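Local atomic coordinates of beta-galactosidase (Trichoderma reesei, PDB entry 3OG2), a protein that probably hydrolyses terminal non-reducing beta-D-galactose residues in beta-D-galactosides, as a glycoside hydrolase of family 35. Residues 281-295 with 336-349. Residues are numbered along the deposited sequence; the frame is centred on the assembly and turned at random.
Sequences GGAFDPFGGWGFEQC and PGGYTSYDYGASIR. With MAN (alpha-D-mannopyranose), chain C; GLC (alpha-D-glucopyranose), chain B.
Tyr339 reaches from residues 336-349 into residues 281-295, where its OH donates to Asp285 OD2 at 2.6 Å. The bond uses the anti lone pair of OD2, and the carboxylate and ring planes stand 79° apart. Asp285 also binds its own loop: OD1 accepts from Trp290 N through its syn lone pair, and OD2 from Gly291 N, which lies above the carboxylate plane. Replacing Asp285 with alanine removes the carboxylate and is likely to leave the Tyr339 hydroxyl and both N-H groups without an acceptor, letting the turn before helix 292-298 shift.

Tyr339 CB lies over the centre of the Phe287 ring, 3.6 Å from the centroid. CG stands between the backbone N and the carbonyl carbon (chi1 51°), and the tyrosine ring turns its edge to that face. Water 2, over one face of the tyrosine ring, joins Tyr339 N to Asp285 O and Ser341 O.

Phe292, which starts helix 292-298, points toward residues 336-349. Asp343 N and Tyr344 N lie over one face of its ring, and CE2 comes within 3.3 Å of Ser341 O at the edge. The Tyr344 ring lies over Ala283 C, and Ala283 N donates to Tyr344 O at 2.9 Å. Arg349 NH1 forms a salt bridge with Glu293 OE2 at 2.7 Å.

Ser341 OG, also bonded to Glu350, makes an ST turn, and Asp343 OD2 an Asx turn. Arg356 pairs with Glu293 OE2 and Asp343 OD2. Tyr342 hydrogen-bonds Glu122, a galactose-binding residue, so these segments, following strands 275-280 and 318-321, adjoin the active site of the TIM barrel.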
loop_
_atom_site.group_PDB
_atom_site.type_symbol
_atom_site.label_atom_id
_atom_site.label_comp_id
_atom_site.label_asym_id
_atom_site.label_seq_id
_atom_site.Cartn_x
_atom_site.Cartn_y
_atom_site.Cartn_z
ATOM N N GLY A 281 0.705 8.156 4.049
ATOM C CA GLY A 281 1.501 8.089 2.828
ATOM C C GLY A 281 0.652 8.197 1.572
ATOM O O GLY A 281 1.220 8.021 0.474
ATOM N N GLY A 282 -0.631 8.417 1.704
ATOM C CA GLY A 282 -1.513 8.550 0.558
ATOM C C GLY A 282 -2.927 8.681 1.105
ATOM O O GLY A 282 -3.148 9.144 2.245
ATOM N N ALA A 283 -3.876 8.227 0.309
ATOM C CA ALA A 283 -5.287 8.225 0.732
ATOM C C ALA A 283 -5.986 7.080 0.042
ATOM O O ALA A 283 -5.597 6.754 -1.089
ATOM C CB ALA A 283 -5.927 9.539 0.331
ATOM N N PHE A 284 -6.988 6.476 0.689
ATOM C CA PHE A 284 -7.862 5.583 -0.075
ATOM C C PHE A 284 -8.821 6.461 -0.882
ATOM O O PHE A 284 -8.928 7.688 -0.706
ATOM C CB PHE A 284 -8.571 4.615 0.849
ATOM C CG PHE A 284 -9.389 5.192 1.992
ATOM C CD1 PHE A 284 -10.647 5.758 1.760
ATOM C CD2 PHE A 284 -8.938 5.182 3.305
ATOM C CE1 PHE A 284 -11.449 6.305 2.766
ATOM C CE2 PHE A 284 -9.738 5.714 4.322
ATOM C CZ PHE A 284 -10.979 6.261 4.065
ATOM N N ASP A 285 -9.562 5.827 -1.794
ATOM C CA ASP A 285 -10.453 6.544 -2.707
ATOM C C ASP A 285 -11.706 5.677 -2.871
ATOM O O ASP A 285 -11.532 4.486 -3.140
ATOM C CB ASP A 285 -9.763 6.776 -4.052
ATOM C CG ASP A 285 -10.499 7.735 -4.971
ATOM O OD1 ASP A 285 -10.998 8.801 -4.506
ATOM O OD2 ASP A 285 -10.579 7.505 -6.201
ATOM N N PRO A 286 -12.898 6.163 -2.690
ATOM C CA PRO A 286 -14.114 5.362 -2.809
ATOM C C PRO A 286 -14.564 5.203 -4.258
ATOM O O PRO A 286 -14.118 5.921 -5.163
ATOM C CB PRO A 286 -15.199 6.203 -2.081
ATOM C CG PRO A 286 -14.712 7.626 -2.344
ATOM C CD PRO A 286 -13.190 7.593 -2.302
ATOM N N PHE A 287 -15.476 4.251 -4.454
ATOM C CA PHE A 287 -16.238 4.317 -5.691
ATOM C C PHE A 287 -16.810 5.754 -5.847
ATOM O O PHE A 287 -17.209 6.354 -4.845
ATOM C CB PHE A 287 -17.360 3.294 -5.678
ATOM C CG PHE A 287 -16.978 1.929 -6.200
ATOM C CD1 PHE A 287 -16.834 1.695 -7.582
ATOM C CD2 PHE A 287 -16.801 0.881 -5.293
ATOM C CE1 PHE A 287 -16.513 0.434 -8.071
ATOM C CE2 PHE A 287 -16.466 -0.379 -5.776
ATOM C CZ PHE A 287 -16.337 -0.612 -7.140
ATOM N N GLY A 288 -16.844 6.226 -7.083
ATOM C CA GLY A 288 -17.279 7.601 -7.388
ATOM C C GLY A 288 -16.264 8.634 -6.885
ATOM O O GLY A 288 -16.591 9.827 -6.810
ATOM N N GLY A 289 -15.039 8.234 -6.583
ATOM C CA GLY A 289 -14.006 9.105 -6.053
ATOM C C GLY A 289 -13.281 9.860 -7.125
ATOM O O GLY A 289 -13.718 10.031 -8.267
ATOM N N TRP A 290 -12.110 10.339 -6.716
ATOM C CA TRP A 290 -11.379 11.322 -7.502
ATOM C C TRP A 290 -10.243 10.700 -8.300
ATOM O O TRP A 290 -9.619 11.380 -9.137
ATOM C CB TRP A 290 -10.784 12.458 -6.621
ATOM C CG TRP A 290 -11.952 13.179 -6.007
ATOM C CD1 TRP A 290 -12.359 12.991 -4.709
ATOM C CD2 TRP A 290 -12.834 14.109 -6.599
ATOM N NE1 TRP A 290 -13.458 13.795 -4.491
ATOM C CE2 TRP A 290 -13.762 14.485 -5.624
ATOM C CE3 TRP A 290 -12.920 14.689 -7.875
ATOM C CZ2 TRP A 290 -14.790 15.405 -5.851
ATOM C CZ3 TRP A 290 -13.949 15.611 -8.110
ATOM C CH2 TRP A 290 -14.848 15.945 -7.105
ATOM N N GLY A 291 -9.943 9.454 -8.055
ATOM C CA GLY A 291 -8.833 8.747 -8.686
ATOM C C GLY A 291 -7.552 8.926 -7.889
ATOM O O GLY A 291 -7.325 9.961 -7.256
ATOM N N PHE A 292 -6.670 7.951 -7.957
ATOM C CA PHE A 292 -5.459 7.963 -7.146
ATOM C C PHE A 292 -4.427 8.955 -7.686
ATOM O O PHE A 292 -3.517 9.319 -6.933
ATOM C CB PHE A 292 -4.858 6.534 -7.050
ATOM C CG PHE A 292 -5.656 5.728 -6.046
ATOM C CD1 PHE A 292 -5.773 6.134 -4.718
ATOM C CD2 PHE A 292 -6.301 4.538 -6.443
ATOM C CE1 PHE A 292 -6.517 5.367 -3.811
ATOM C CE2 PHE A 292 -6.999 3.790 -5.517
ATOM C CZ PHE A 292 -7.112 4.158 -4.188
ATOM N N GLU A 293 -4.535 9.407 -8.953
ATOM C CA GLU A 293 -3.624 10.461 -9.363
ATOM C C GLU A 293 -3.894 11.724 -8.548
ATOM O O GLU A 293 -2.921 12.373 -8.108
ATOM C CB GLU A 293 -3.794 10.799 -10.848
ATOM C CG GLU A 293 -3.049 9.861 -11.767
ATOM C CD GLU A 293 -1.554 9.822 -11.411
ATOM O OE1 GLU A 293 -0.808 10.831 -11.503
ATOM O OE2 GLU A 293 -1.118 8.743 -10.967
ATOM N N GLN A 294 -5.156 12.078 -8.344
ATOM C CA GLN A 294 -5.516 13.254 -7.528
ATOM C C GLN A 294 -5.129 13.010 -6.067
ATOM O O GLN A 294 -4.594 13.890 -5.358
ATOM C CB GLN A 294 -6.999 13.583 -7.737
ATOM C CG GLN A 294 -7.156 15.093 -7.877
ATOM C CD GLN A 294 -8.531 15.503 -8.307
ATOM O OE1 GLN A 294 -8.830 15.429 -9.492
ATOM N NE2 GLN A 294 -9.368 15.943 -7.363
ATOM N N CYS A 295 -5.307 11.765 -5.565
ATOM C CA CYS A 295 -4.791 11.536 -4.206
ATOM C C CYS A 295 -3.278 11.691 -4.079
ATOM O O CYS A 295 -2.788 12.178 -3.054
ATOM C CB CYS A 295 -5.222 10.142 -3.736
ATOM S SG CYS A 295 -7.003 9.918 -3.581
ATOM N N PRO A 336 -16.306 -2.364 0.441
ATOM C CA PRO A 336 -17.130 -1.525 -0.409
ATOM C C PRO A 336 -16.727 -0.061 -0.458
ATOM O O PRO A 336 -17.147 0.623 -1.397
ATOM C CB PRO A 336 -18.529 -1.579 0.235
ATOM C CG PRO A 336 -18.512 -2.940 0.920
ATOM C CD PRO A 336 -17.113 -3.032 1.476
ATOM N N GLY A 337 -15.955 0.406 0.519
ATOM C CA GLY A 337 -15.512 1.808 0.550
ATOM C C GLY A 337 -14.367 2.131 -0.384
ATOM O O GLY A 337 -13.857 3.280 -0.327
ATOM N N GLY A 338 -13.939 1.146 -1.164
ATOM C CA GLY A 338 -12.912 1.310 -2.179
ATOM C C GLY A 338 -13.299 0.462 -3.384
ATOM O O GLY A 338 -14.299 -0.242 -3.383
ATOM N N TYR A 339 -12.458 0.568 -4.408
ATOM C CA TYR A 339 -12.672 -0.145 -5.666
ATOM C C TYR A 339 -11.473 -1.026 -5.926
ATOM O O TYR A 339 -10.791 -1.437 -4.986
ATOM C CB TYR A 339 -13.073 0.845 -6.765
ATOM C CG TYR A 339 -12.183 2.041 -6.914
ATOM C CD1 TYR A 339 -12.447 3.254 -6.207
ATOM C CD2 TYR A 339 -11.056 1.987 -7.762
ATOM C CE1 TYR A 339 -11.590 4.348 -6.369
ATOM C CE2 TYR A 339 -10.225 3.092 -7.898
ATOM C CZ TYR A 339 -10.504 4.259 -7.193
ATOM O OH TYR A 339 -9.680 5.344 -7.355
ATOM N N THR A 340 -11.217 -1.426 -7.184
ATOM C CA THR A 340 -10.175 -2.448 -7.380
ATOM C C THR A 340 -8.802 -1.925 -7.042
ATOM O O THR A 340 -8.006 -2.594 -6.376
ATOM C CB THR A 340 -10.158 -2.946 -8.839
ATOM O OG1 THR A 340 -11.472 -3.332 -9.191
ATOM C CG2 THR A 340 -9.253 -4.172 -8.897
ATOM N N SER A 341 -8.444 -0.735 -7.506
ATOM C CA SER A 341 -7.107 -0.265 -7.240
ATOM C C SER A 341 -6.877 0.022 -5.760
ATOM O O SER A 341 -7.719 0.602 -5.077
ATOM C CB SER A 341 -6.917 1.049 -8.058
ATOM O OG SER A 341 -5.588 1.579 -7.811
ATOM N N TYR A 342 -5.667 -0.283 -5.267
ATOM C CA TYR A 342 -5.230 0.236 -3.956
ATOM C C TYR A 342 -3.906 0.988 -4.177
ATOM O O TYR A 342 -3.002 0.978 -3.355
ATOM C CB TYR A 342 -5.024 -0.849 -2.930
ATOM C CG TYR A 342 -5.153 -0.403 -1.472
ATOM C CD1 TYR A 342 -6.262 0.306 -0.983
ATOM C CD2 TYR A 342 -4.122 -0.693 -0.586
ATOM C CE1 TYR A 342 -6.345 0.700 0.362
ATOM C CE2 TYR A 342 -4.202 -0.324 0.787
ATOM C CZ TYR A 342 -5.323 0.379 1.207
ATOM O OH TYR A 342 -5.354 0.685 2.544
ATOM N N ASP A 343 -3.814 1.736 -5.304
ATOM C CA ASP A 343 -2.594 2.502 -5.537
ATOM C C ASP A 343 -2.307 3.459 -4.368
ATOM O O ASP A 343 -1.141 3.647 -4.015
ATOM C CB ASP A 343 -2.736 3.311 -6.822
ATOM C CG ASP A 343 -1.571 4.243 -7.088
ATOM O OD1 ASP A 343 -0.605 3.798 -7.780
ATOM O OD2 ASP A 343 -1.604 5.391 -6.588
ATOM N N TYR A 344 -3.373 4.016 -3.812
ATOM C CA TYR A 344 -3.261 4.810 -2.547
ATOM C C TYR A 344 -2.611 6.148 -2.807
ATOM O O TYR A 344 -2.415 6.897 -1.837
ATOM C CB TYR A 344 -2.558 4.025 -1.422
ATOM C CG TYR A 344 -3.053 4.346 -0.031
ATOM C CD1 TYR A 344 -4.252 3.796 0.462
ATOM C CD2 TYR A 344 -2.302 5.198 0.796
ATOM C CE1 TYR A 344 -4.693 4.100 1.751
ATOM C CE2 TYR A 344 -2.740 5.509 2.084
ATOM C CZ TYR A 344 -3.920 4.952 2.530
ATOM O OH TYR A 344 -4.342 5.287 3.814
ATOM N N GLY A 345 -2.231 6.491 -4.043
ATOM C CA GLY A 345 -1.393 7.677 -4.228
ATOM C C GLY A 345 -0.006 7.503 -3.582
ATOM O O GLY A 345 0.649 8.524 -3.346
ATOM N N ALA A 346 0.439 6.273 -3.332
ATOM C CA ALA A 346 1.656 6.005 -2.565
ATOM C C ALA A 346 2.917 6.345 -3.361
ATOM O O ALA A 346 2.909 6.539 -4.578
ATOM C CB ALA A 346 1.696 4.529 -2.174
ATOM N N SER A 347 4.018 6.396 -2.617
ATOM C CA SER A 347 5.335 6.684 -3.245
ATOM C C SER A 347 5.735 5.629 -4.252
ATOM O O SER A 347 6.440 6.001 -5.195
ATOM C CB SER A 347 6.428 6.823 -2.198
ATOM O OG SER A 347 6.536 5.671 -1.395
ATOM N N ILE A 348 5.318 4.385 -4.081
ATOM C CA ILE A 348 5.501 3.362 -5.116
ATOM C C ILE A 348 4.129 3.074 -5.720
ATOM O O ILE A 348 3.211 2.750 -4.963
ATOM C CB ILE A 348 6.115 2.089 -4.527
ATOM C CG1 ILE A 348 7.416 2.403 -3.767
ATOM C CG2 ILE A 348 6.302 1.066 -5.618
ATOM C CD1 ILE A 348 8.044 1.228 -3.024
ATOM N N ARG A 349 3.996 3.260 -7.035
ATOM C CA ARG A 349 2.694 3.102 -7.663
ATOM C C ARG A 349 2.240 1.638 -7.617
ATOM O O ARG A 349 3.047 0.703 -7.397
ATOM C CB ARG A 349 2.789 3.467 -9.130
ATOM C CG ARG A 349 3.030 4.965 -9.391
ATOM C CD ARG A 349 3.046 5.140 -10.904
ATOM N NE ARG A 349 3.369 6.509 -11.328
ATOM C CZ ARG A 349 2.474 7.454 -11.468
ATOM N NH1 ARG A 349 1.168 7.240 -11.217
ATOM N NH2 ARG A 349 2.885 8.661 -11.886
HETATM C C1 MAN C . -19.468 12.770 -1.838
HETATM C C2 MAN C . -18.761 13.299 -0.588
HETATM C C3 MAN C . -17.585 14.186 -1.032
HETATM C C4 MAN C . -16.645 13.407 -1.967
HETATM C C5 MAN C . -17.446 12.899 -3.166
HETATM C C6 MAN C . -16.576 12.007 -4.062
HETATM O O2 MAN C . -18.272 12.166 0.108
HETATM O O3 MAN C . -16.867 14.669 0.094
HETATM O O4 MAN C . -15.638 14.301 -2.435
HETATM O O5 MAN C . -18.553 12.103 -2.677
HETATM O O6 MAN C . -16.076 10.896 -3.334
HETATM C C1 GLC B . -15.910 7.916 1.757
HETATM C C2 GLC B . -15.583 7.218 3.051
HETATM C C3 GLC B . -15.140 8.119 4.181
HETATM C C4 GLC B . -14.083 9.096 3.673
HETATM C C5 GLC B . -14.492 9.820 2.397
HETATM C C6 GLC B . -13.304 10.523 1.733
HETATM O O2 GLC B . -16.553 6.268 3.369
HETATM O O3 GLC B . -14.525 7.267 5.155
HETATM O O4 GLC B . -13.622 9.952 4.667
HETATM O O5 GLC B . -15.004 8.917 1.412
HETATM O O6 GLC B . -13.795 11.711 1.120
HETATM O O HOH W 1 4.132 6.411 0.239
HETATM O O HOH W 2 -9.981 2.017 -4.011
HETATM O O HOH W 3 -16.905 3.271 -2.236
HETATM O O HOH W 4 -7.845 5.608 -9.397
#